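PDB 2VAP: cell division protein FtsZ 1 from Methanocaldococcus jannaschii, which binds GTP, probably hydrolyses it and is thought to polymerise into the contractile Z ring at the future site of cell division. Local coordinates for residues Ala249-Glu255 / Arg332-Thr338; Gly49-Ile53 / Thr66-Asn70; Thr159-Met164 / Pro191-Phe196. All coordinates share one frame; numbering follows the deposited sequence.

Interaction 1. Residues Ala249-Glu255 / Arg332-Thr338; sequences AMIGIGE and RVLLVIT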
# COMPACT_ATOMS: atom_id res chain seq x y z
N ALA A 249 5.23 -2.36 -8.69
CA ALA A 249 4.00 -1.59 -8.91
C ALA A 249 4.16 -0.13 -8.50
O ALA A 249 4.97 0.19 -7.62
CB ALA A 249 2.84 -2.23 -8.16
N MET A 250 3.40 0.74 -9.15
CA MET A 250 3.36 2.16 -8.81
C MET A 250 1.92 2.66 -8.81
O MET A 250 1.04 2.03 -9.41
CB MET A 250 4.22 2.98 -9.78
CG MET A 250 5.72 2.76 -9.61
SD MET A 250 6.69 3.69 -10.80
CE MET A 250 8.30 2.94 -10.56
N ILE A 251 1.68 3.78 -8.14
CA ILE A 251 0.31 4.30 -8.00
C ILE A 251 0.08 5.62 -8.72
O ILE A 251 1.01 6.38 -8.98
CB ILE A 251 -0.12 4.44 -6.50
CG1 ILE A 251 0.64 5.58 -5.81
CG2 ILE A 251 0.05 3.11 -5.77
CD1 ILE A 251 0.04 6.01 -4.47
N GLY A 252 -1.19 5.87 -9.04
CA GLY A 252 -1.65 7.15 -9.54
C GLY A 252 -2.92 7.53 -8.81
O GLY A 252 -3.83 6.71 -8.66
N ILE A 253 -2.98 8.77 -8.33
CA ILE A 253 -4.16 9.28 -7.63
C ILE A 253 -4.72 10.50 -8.34
O ILE A 253 -3.98 11.42 -8.69
CB ILE A 253 -3.85 9.61 -6.14
CG1 ILE A 253 -3.31 8.38 -5.40
CG2 ILE A 253 -5.10 10.14 -5.43
CD1 ILE A 253 -2.66 8.68 -4.06
N GLY A 254 -6.03 10.50 -8.55
CA GLY A 254 -6.73 11.63 -9.15
C GLY A 254 -8.03 11.93 -8.44
O GLY A 254 -8.69 11.02 -7.92
N GLU A 255 -8.40 13.21 -8.40
CA GLU A 255 -9.66 13.64 -7.80
C GLU A 255 -10.24 14.85 -8.53
O GLU A 255 -9.50 15.71 -9.01
CB GLU A 255 -9.51 13.92 -6.30
CG GLU A 255 -8.45 14.97 -5.94
CD GLU A 255 -8.43 15.30 -4.45
OE1 GLU A 255 -8.79 14.43 -3.63
OE2 GLU A 255 -8.04 16.43 -4.11
N ARG A 332 -12.81 10.24 -6.44
CA ARG A 332 -11.38 9.95 -6.32
C ARG A 332 -11.07 8.61 -6.98
O ARG A 332 -11.80 7.63 -6.80
CB ARG A 332 -10.97 9.92 -4.84
CG ARG A 332 -9.47 9.80 -4.60
CD ARG A 332 -9.15 9.73 -3.11
NE ARG A 332 -9.41 11.00 -2.42
CZ ARG A 332 -9.34 11.18 -1.11
NH1 ARG A 332 -9.02 10.17 -0.30
NH2 ARG A 332 -9.59 12.37 -0.59
N VAL A 333 -9.98 8.58 -7.75
CA VAL A 333 -9.54 7.36 -8.42
C VAL A 333 -8.15 6.96 -7.94
O VAL A 333 -7.20 7.74 -8.05
CB VAL A 333 -9.56 7.50 -9.96
CG1 VAL A 333 -8.92 6.29 -10.64
CG2 VAL A 333 -10.99 7.69 -10.46
N LEU A 334 -8.04 5.75 -7.39
CA LEU A 334 -6.75 5.14 -7.09
C LEU A 334 -6.42 4.10 -8.15
O LEU A 334 -7.19 3.16 -8.38
CB LEU A 334 -6.73 4.51 -5.69
CG LEU A 334 -5.49 3.67 -5.35
CD1 LEU A 334 -4.24 4.53 -5.19
CD2 LEU A 334 -5.72 2.84 -4.09
N LEU A 335 -5.27 4.29 -8.80
CA LEU A 335 -4.79 3.36 -9.80
C LEU A 335 -3.48 2.74 -9.32
O LEU A 335 -2.55 3.45 -8.96
CB LEU A 335 -4.58 4.10 -11.13
CG LEU A 335 -4.09 3.32 -12.36
CD1 LEU A 335 -5.13 2.31 -12.83
CD2 LEU A 335 -3.74 4.29 -13.48
N VAL A 336 -3.43 1.41 -9.30
CA VAL A 336 -2.21 0.68 -8.97
C VAL A 336 -1.81 -0.16 -10.18
O VAL A 336 -2.48 -1.13 -10.53
CB VAL A 336 -2.37 -0.20 -7.71
CG1 VAL A 336 -1.07 -0.94 -7.40
CG2 VAL A 336 -2.80 0.63 -6.51
N ILE A 337 -0.71 0.25 -10.82
CA ILE A 337 -0.23 -0.38 -12.04
C ILE A 337 0.87 -1.39 -11.71
O ILE A 337 1.86 -1.03 -11.06
CB ILE A 337 0.30 0.70 -13.03
CG1 ILE A 337 -0.83 1.65 -13.47
CG2 ILE A 337 1.01 0.08 -14.22
CD1 ILE A 337 -1.91 1.01 -14.34
N THR A 338 0.71 -2.63 -12.17
CA THR A 338 1.64 -3.71 -11.81
C THR A 338 2.46 -4.22 -12.99
O THR A 338 2.12 -3.99 -14.16
CB THR A 338 0.89 -4.91 -11.16
OG1 THR A 338 -0.00 -5.50 -12.11
CG2 THR A 338 0.11 -4.47 -9.93

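Interaction 2. Residues Gly49-Ile53 / Thr66-Asn70; sequences GNNTI and TVAIN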
# COMPACT_ATOMS: atom_id res chain seq x y z
N GLY A 49 6.10 4.15 9.28
CA GLY A 49 5.17 3.02 9.26
C GLY A 49 4.20 3.03 10.42
O GLY A 49 3.01 2.76 10.24
N ASN A 50 4.70 3.35 11.61
CA ASN A 50 3.87 3.48 12.80
C ASN A 50 2.85 4.62 12.67
O ASN A 50 1.69 4.46 13.05
CB ASN A 50 4.72 3.68 14.06
CG ASN A 50 5.39 2.40 14.53
OD1 ASN A 50 5.41 1.38 13.83
ND2 ASN A 50 5.96 2.45 15.72
N ASN A 51 3.31 5.75 12.13
CA ASN A 51 2.45 6.90 11.87
C ASN A 51 1.32 6.54 10.91
O ASN A 51 0.17 6.97 11.11
CB ASN A 51 3.28 8.06 11.31
CG ASN A 51 2.50 9.37 11.27
OD1 ASN A 51 1.91 9.79 12.27
ND2 ASN A 51 2.50 10.02 10.12
N THR A 52 1.64 5.75 9.89
CA THR A 52 0.65 5.24 8.94
C THR A 52 -0.40 4.37 9.65
O THR A 52 -1.60 4.55 9.44
CB THR A 52 1.32 4.46 7.78
OG1 THR A 52 2.25 5.32 7.10
CG2 THR A 52 0.29 3.96 6.77
N ILE A 53 0.07 3.45 10.49
CA ILE A 53 -0.81 2.56 11.26
C ILE A 53 -1.77 3.34 12.16
O ILE A 53 -2.97 3.05 12.20
CB ILE A 53 -0.01 1.51 12.08
CG1 ILE A 53 0.70 0.51 11.15
CG2 ILE A 53 -0.90 0.79 13.09
CD1 ILE A 53 -0.23 -0.43 10.36
N THR A 66 -4.45 -4.23 12.33
CA THR A 66 -3.30 -3.33 12.27
C THR A 66 -2.22 -3.73 13.26
O THR A 66 -2.48 -3.89 14.45
CB THR A 66 -3.70 -1.85 12.50
OG1 THR A 66 -4.51 -1.75 13.67
CG2 THR A 66 -4.47 -1.30 11.30
N VAL A 67 -1.00 -3.90 12.75
CA VAL A 67 0.15 -4.25 13.58
C VAL A 67 1.25 -3.19 13.40
O VAL A 67 1.64 -2.87 12.28
CB VAL A 67 0.70 -5.66 13.24
CG1 VAL A 67 1.95 -5.98 14.07
CG2 VAL A 67 -0.37 -6.73 13.48
N ALA A 68 1.72 -2.65 14.52
CA ALA A 68 2.83 -1.70 14.50
C ALA A 68 4.06 -2.32 15.14
O ALA A 68 4.00 -2.86 16.24
CB ALA A 68 2.44 -0.42 15.23
N ILE A 69 5.18 -2.27 14.42
CA ILE A 69 6.45 -2.76 14.95
C ILE A 69 7.52 -1.66 14.92
O ILE A 69 7.55 -0.85 13.99
CB ILE A 69 6.96 -4.06 14.26
CG1 ILE A 69 7.50 -3.78 12.85
CG2 ILE A 69 5.86 -5.14 14.25
CD1 ILE A 69 8.43 -4.86 12.32
N ASN A 70 8.36 -1.64 15.94
CA ASN A 70 9.42 -0.63 16.05
C ASN A 70 10.50 -1.06 17.02
O ASN A 70 10.24 -1.84 17.94
CB ASN A 70 8.83 0.72 16.49
CG ASN A 70 9.60 1.91 15.93
OD1 ASN A 70 10.82 1.87 15.78
ND2 ASN A 70 8.88 2.98 15.64

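Interaction 3. Residues Thr159-Met164 / Pro191-Phe196; sequences TLPFVM and PNEKLF. With GDP (guanosine-5'-diphosphate), chain B.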
# COMPACT_ATOMS: atom_id res chain seq x y z
N THR A 159 7.55 3.91 0.61
CA THR A 159 8.04 5.13 -0.01
C THR A 159 9.55 5.15 -0.13
O THR A 159 10.26 4.53 0.68
CB THR A 159 7.60 6.40 0.76
OG1 THR A 159 8.15 6.38 2.09
CG2 THR A 159 6.08 6.50 0.84
N LEU A 160 10.04 5.84 -1.15
CA LEU A 160 11.46 6.19 -1.25
C LEU A 160 11.62 7.64 -0.80
O LEU A 160 10.72 8.45 -1.02
CB LEU A 160 11.96 6.01 -2.68
CG LEU A 160 12.00 4.58 -3.26
CD1 LEU A 160 12.37 4.63 -4.73
CD2 LEU A 160 12.97 3.68 -2.49
N PRO A 161 12.75 7.97 -0.15
CA PRO A 161 12.94 9.30 0.44
C PRO A 161 13.02 10.44 -0.57
O PRO A 161 13.26 10.21 -1.76
CB PRO A 161 14.27 9.16 1.19
CG PRO A 161 14.99 8.08 0.49
CD PRO A 161 13.93 7.11 0.05
N PHE A 162 12.80 11.66 -0.09
CA PHE A 162 13.03 12.87 -0.88
C PHE A 162 14.52 13.02 -1.15
O PHE A 162 15.35 12.60 -0.34
CB PHE A 162 12.53 14.11 -0.13
CG PHE A 162 11.05 14.12 0.14
CD1 PHE A 162 10.16 14.58 -0.82
CD2 PHE A 162 10.56 13.71 1.37
CE1 PHE A 162 8.79 14.62 -0.56
CE2 PHE A 162 9.19 13.73 1.64
CZ PHE A 162 8.30 14.19 0.67
N VAL A 163 14.86 13.64 -2.28
CA VAL A 163 16.27 13.87 -2.64
C VAL A 163 17.00 14.70 -1.58
O VAL A 163 18.17 14.43 -1.28
CB VAL A 163 16.41 14.51 -4.05
CG1 VAL A 163 17.83 15.02 -4.29
CG2 VAL A 163 16.02 13.51 -5.13
N MET A 164 16.31 15.67 -0.99
CA MET A 164 16.93 16.55 0.01
C MET A 164 17.30 15.84 1.32
O MET A 164 17.99 16.41 2.17
CB MET A 164 16.05 17.79 0.28
CG MET A 164 14.82 17.55 1.13
SD MET A 164 14.06 19.09 1.68
CE MET A 164 13.28 19.64 0.17
N PRO A 191 7.60 7.04 -4.92
CA PRO A 191 8.75 7.94 -4.78
C PRO A 191 8.31 9.30 -4.23
O PRO A 191 7.65 10.07 -4.94
CB PRO A 191 9.28 8.05 -6.21
CG PRO A 191 8.14 7.70 -7.11
CD PRO A 191 7.09 6.97 -6.30
N ASN A 192 8.67 9.57 -2.98
CA ASN A 192 8.31 10.83 -2.32
C ASN A 192 8.75 12.07 -3.10
O ASN A 192 8.08 13.10 -3.06
CB ASN A 192 8.86 10.90 -0.89
CG ASN A 192 8.02 10.12 0.11
OD1 ASN A 192 8.45 9.87 1.24
ND2 ASN A 192 6.81 9.73 -0.29
N GLU A 193 9.88 11.97 -3.81
CA GLU A 193 10.40 13.09 -4.60
C GLU A 193 9.37 13.62 -5.60
O GLU A 193 9.29 14.83 -5.84
CB GLU A 193 11.70 12.70 -5.31
CG GLU A 193 12.39 13.84 -6.07
CD GLU A 193 12.87 14.99 -5.19
OE1 GLU A 193 12.89 14.85 -3.94
OE2 GLU A 193 13.25 16.04 -5.74
N LYS A 194 8.56 12.72 -6.16
CA LYS A 194 7.53 13.10 -7.14
C LYS A 194 6.37 13.89 -6.52
O LYS A 194 5.59 14.52 -7.25
CB LYS A 194 7.02 11.88 -7.91
CG LYS A 194 8.10 11.12 -8.69
CD LYS A 194 8.86 11.99 -9.69
CE LYS A 194 8.08 12.23 -10.97
NZ LYS A 194 8.93 12.82 -12.04
N LEU A 195 6.25 13.85 -5.19
CA LEU A 195 5.25 14.66 -4.49
C LEU A 195 5.52 16.15 -4.67
O LEU A 195 4.59 16.97 -4.62
CB LEU A 195 5.21 14.32 -3.00
CG LEU A 195 4.79 12.90 -2.60
CD1 LEU A 195 5.08 12.66 -1.13
CD2 LEU A 195 3.32 12.65 -2.91
N PHE A 196 6.78 16.50 -4.91
CA PHE A 196 7.18 17.88 -5.15
C PHE A 196 6.75 18.40 -6.53
O PHE A 196 6.90 19.59 -6.82
CB PHE A 196 8.68 18.07 -4.95
CG PHE A 196 9.09 18.22 -3.50
CD1 PHE A 196 8.34 19.00 -2.62
CD2 PHE A 196 10.25 17.60 -3.03
CE1 PHE A 196 8.73 19.14 -1.29
CE2 PHE A 196 10.64 17.74 -1.70
CZ PHE A 196 9.88 18.51 -0.83
PB GDP B . 12.97 4.48 10.86
O1B GDP B . 14.38 4.20 11.29
O2B GDP B . 12.09 4.63 12.07
O3B GDP B . 12.47 3.34 10.00
O3A GDP B . 12.98 5.85 10.00
PA GDP B . 11.67 6.74 9.70
O1A GDP B . 10.44 5.89 9.54
O2A GDP B . 11.48 7.80 10.76
O5' GDP B . 12.06 7.44 8.31
C5' GDP B . 12.38 6.64 7.17
C4' GDP B . 11.93 7.36 5.91
O4' GDP B . 10.53 7.64 5.98
C3' GDP B . 12.62 8.71 5.76
O3' GDP B . 13.80 8.60 4.96
C2' GDP B . 11.57 9.60 5.14
O2' GDP B . 11.66 9.56 3.72
C1' GDP B . 10.25 8.98 5.55
N9 GDP B . 9.59 9.73 6.66
C8 GDP B . 10.17 10.26 7.76
N7 GDP B . 9.25 10.87 8.55
C5 GDP B . 8.05 10.72 7.96
C6 GDP B . 6.65 11.12 8.25
O6 GDP B . 6.37 11.76 9.29
N1 GDP B . 5.70 10.76 7.38
C2 GDP B . 5.97 10.06 6.25
N2 GDP B . 4.96 9.74 5.41
N3 GDP B . 7.23 9.67 5.93
C4 GDP B . 8.29 9.97 6.72
O HOH W 1 7.01 8.53 3.46
O HOH W 2 11.68 9.55 -4.04
O HOH W 3 13.98 16.71 -2.37

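Interaction 1. Residues Ala249-Glu255 / Arg332-Thr338
The carbonyl oxygen of Gly254 receives the N-H of Val333, with Val333 N and Gly254 O 2.8 Å apart and an angle of 171° at the hydrogen. Arg332 adds to the grip on this oxygen, its CA resting 3.3 Å from Gly254 O in a CA-H...O contact. The answering bond from Gly254 N to Val333 O makes this one of three hydrogen-bonded pairs, the others being Gly252 with Leu335 and Met250 with Ile337, as the strands run antiparallel in the mixed sheet of the C-terminal domain. Two of these pairs set a glycine opposite a branched aliphatic residue.

On the face carrying Ile251, Ile253, Leu334 and Val336, branches mesh between the bonded pairs. Ile251 CG2 lies 3.8 Å from Val336 CG2. With CG anti to its backbone N (chi1 172°), Leu334 turns CD1 to Ile253 CG1 at 4.0 Å. Helix 204-227 packs on this face through Val214, Ala218 and Leu222. At the end of the contact Glu255 and Arg332 run side by side, pointing the same way. Their salt bridge is long, 3.7 Å from Glu255 OE1 to Arg332 NE, with carboxylate and guanidinium planes 35° apart. Arg332 NE is buried without another partner. At this length the charge pair probably adds little, and the two strands are held mainly by main-chain bonds and aliphatic packing.

Interaction 2. Residues Gly49-Ile53 / Thr66-Asn70
Apolar contact centres on Ile53, whose side chain points from the helix onto the strand. Its CG2 branch, anti to the backbone N, sits 4.1 Å from Ala68 CB. The same methyl lies 3.9 Å from Thr66 CB, where the two side chains slide past each other in opposite directions. The other branch carries its tip to the main chain, with Ile53 CD1 3.6 Å from Val67 O. Val42 of strand 40-45 and Ala81 also touch Ile53, while Leu76 and Thr79 border Ala68.

Helix 46-59 is the connection of a beta-alpha-beta unit that leads from strand 40-45 to the neighbouring parallel strand 64-70. The two segments accordingly run nearly antiparallel, at 156°, with their axes 8.0 Å apart at closest approach. Gly49, in the first turns of the helix, would be the last glycine of a GxGxxG-like strand-turn-helix pattern, consistent with a Rossmann-like nucleotide site, and Gly47 and Ala48 at the start of this helix bind GTP.

Polar contact gathers at the other end, around Asn50. Its amide lies beside Ile69 and Asn70, with Asn50 CG 3.9 Å from Ile69 O, and meets the Asn70 amide with the planes 80° apart. Asn50 CG is held beside its backbone N by chi1 of -76°, which swings the amide toward the strand. The clear polar partner of Asn70 is Asp72, whose backbone N-H its OD1 accepts. The Asn70 side chain comes within about 4 Å of the side chain of Thr135, another GTP-binding residue, and about 5 Å of the bound GDP.

Interaction 3. Residues Thr159-Met164 / Pro191-Phe196
The Phe162 ring lies against Asn192, whose CB sits over the ring centre in a CH-pi contact, 3.6 Å from the centroid. Phe196 meets the same ring obliquely, its plane turned 45° and its centroid 4.9 Å from that of Phe162. Leu195 reaches in with CD1, 4.0 Å from Phe162 CZ. The ring is brought there by chi1 of -63°, which sets CG beside the backbone N. Farther out, the CE methyl of Met164 lies 3.7 Å from Phe196 CZ. Phe208 and Leu204 of helix 204-227 also border the Phe162 ring.

These residues follow the C-terminal ends of strands 153-160 and 186-191, adjacent parallel strands linked by helix 167-181 in a beta-alpha-beta crossover. Leu160 and Pro191 form a parallel pair, and the residue after Leu160, Pro161, belongs to the GDP pocket of the GTPase domain. Beyond the pair Asn192 N still donates to Leu160 O, at 3.0 Å.

At the nucleotide side, Pro161 CA approaches O2' of GDP at 3.5 Å. A water beside the guanine joins three partners: it accepts from Thr159 OG1 and from the guanine N2, and donates to Asn192 OD1. At the outer edge Glu193 bends at chi2, and its OE1 accepts the N-H of Val163 in a nearly straight bond of 2.8 Å. The donor comes from above the carboxylate plane, 50° out of it. A second water donates to Glu193 OE1 and accepts from Met164 N, while the Phe162 N-H is taken by Glu165, a GTP-binding residue that also bonds GDP.

From the N terminus, interaction 2 closes first, over the 12 residues between its segments, which hold the rest of helix 46-59 and the start of strand 64-70. Interaction 3 follows, its segments separated by 26 residues that include helix 167-181, and interaction 1 comes last, spanning 76 residues of the C-terminal domain. The three are in series, none nesting or crossing. Interactions 2 and 3 reach the same parallel sheet of the GTPase domain and each lies near GDP, their centres about 20 Å apart. Interaction 1 belongs to the mixed sheet, yet Ala249 bonds to strand 186-191, which leads into interaction 3. Helix 204-227 touches residues of all three, tying the two domains together.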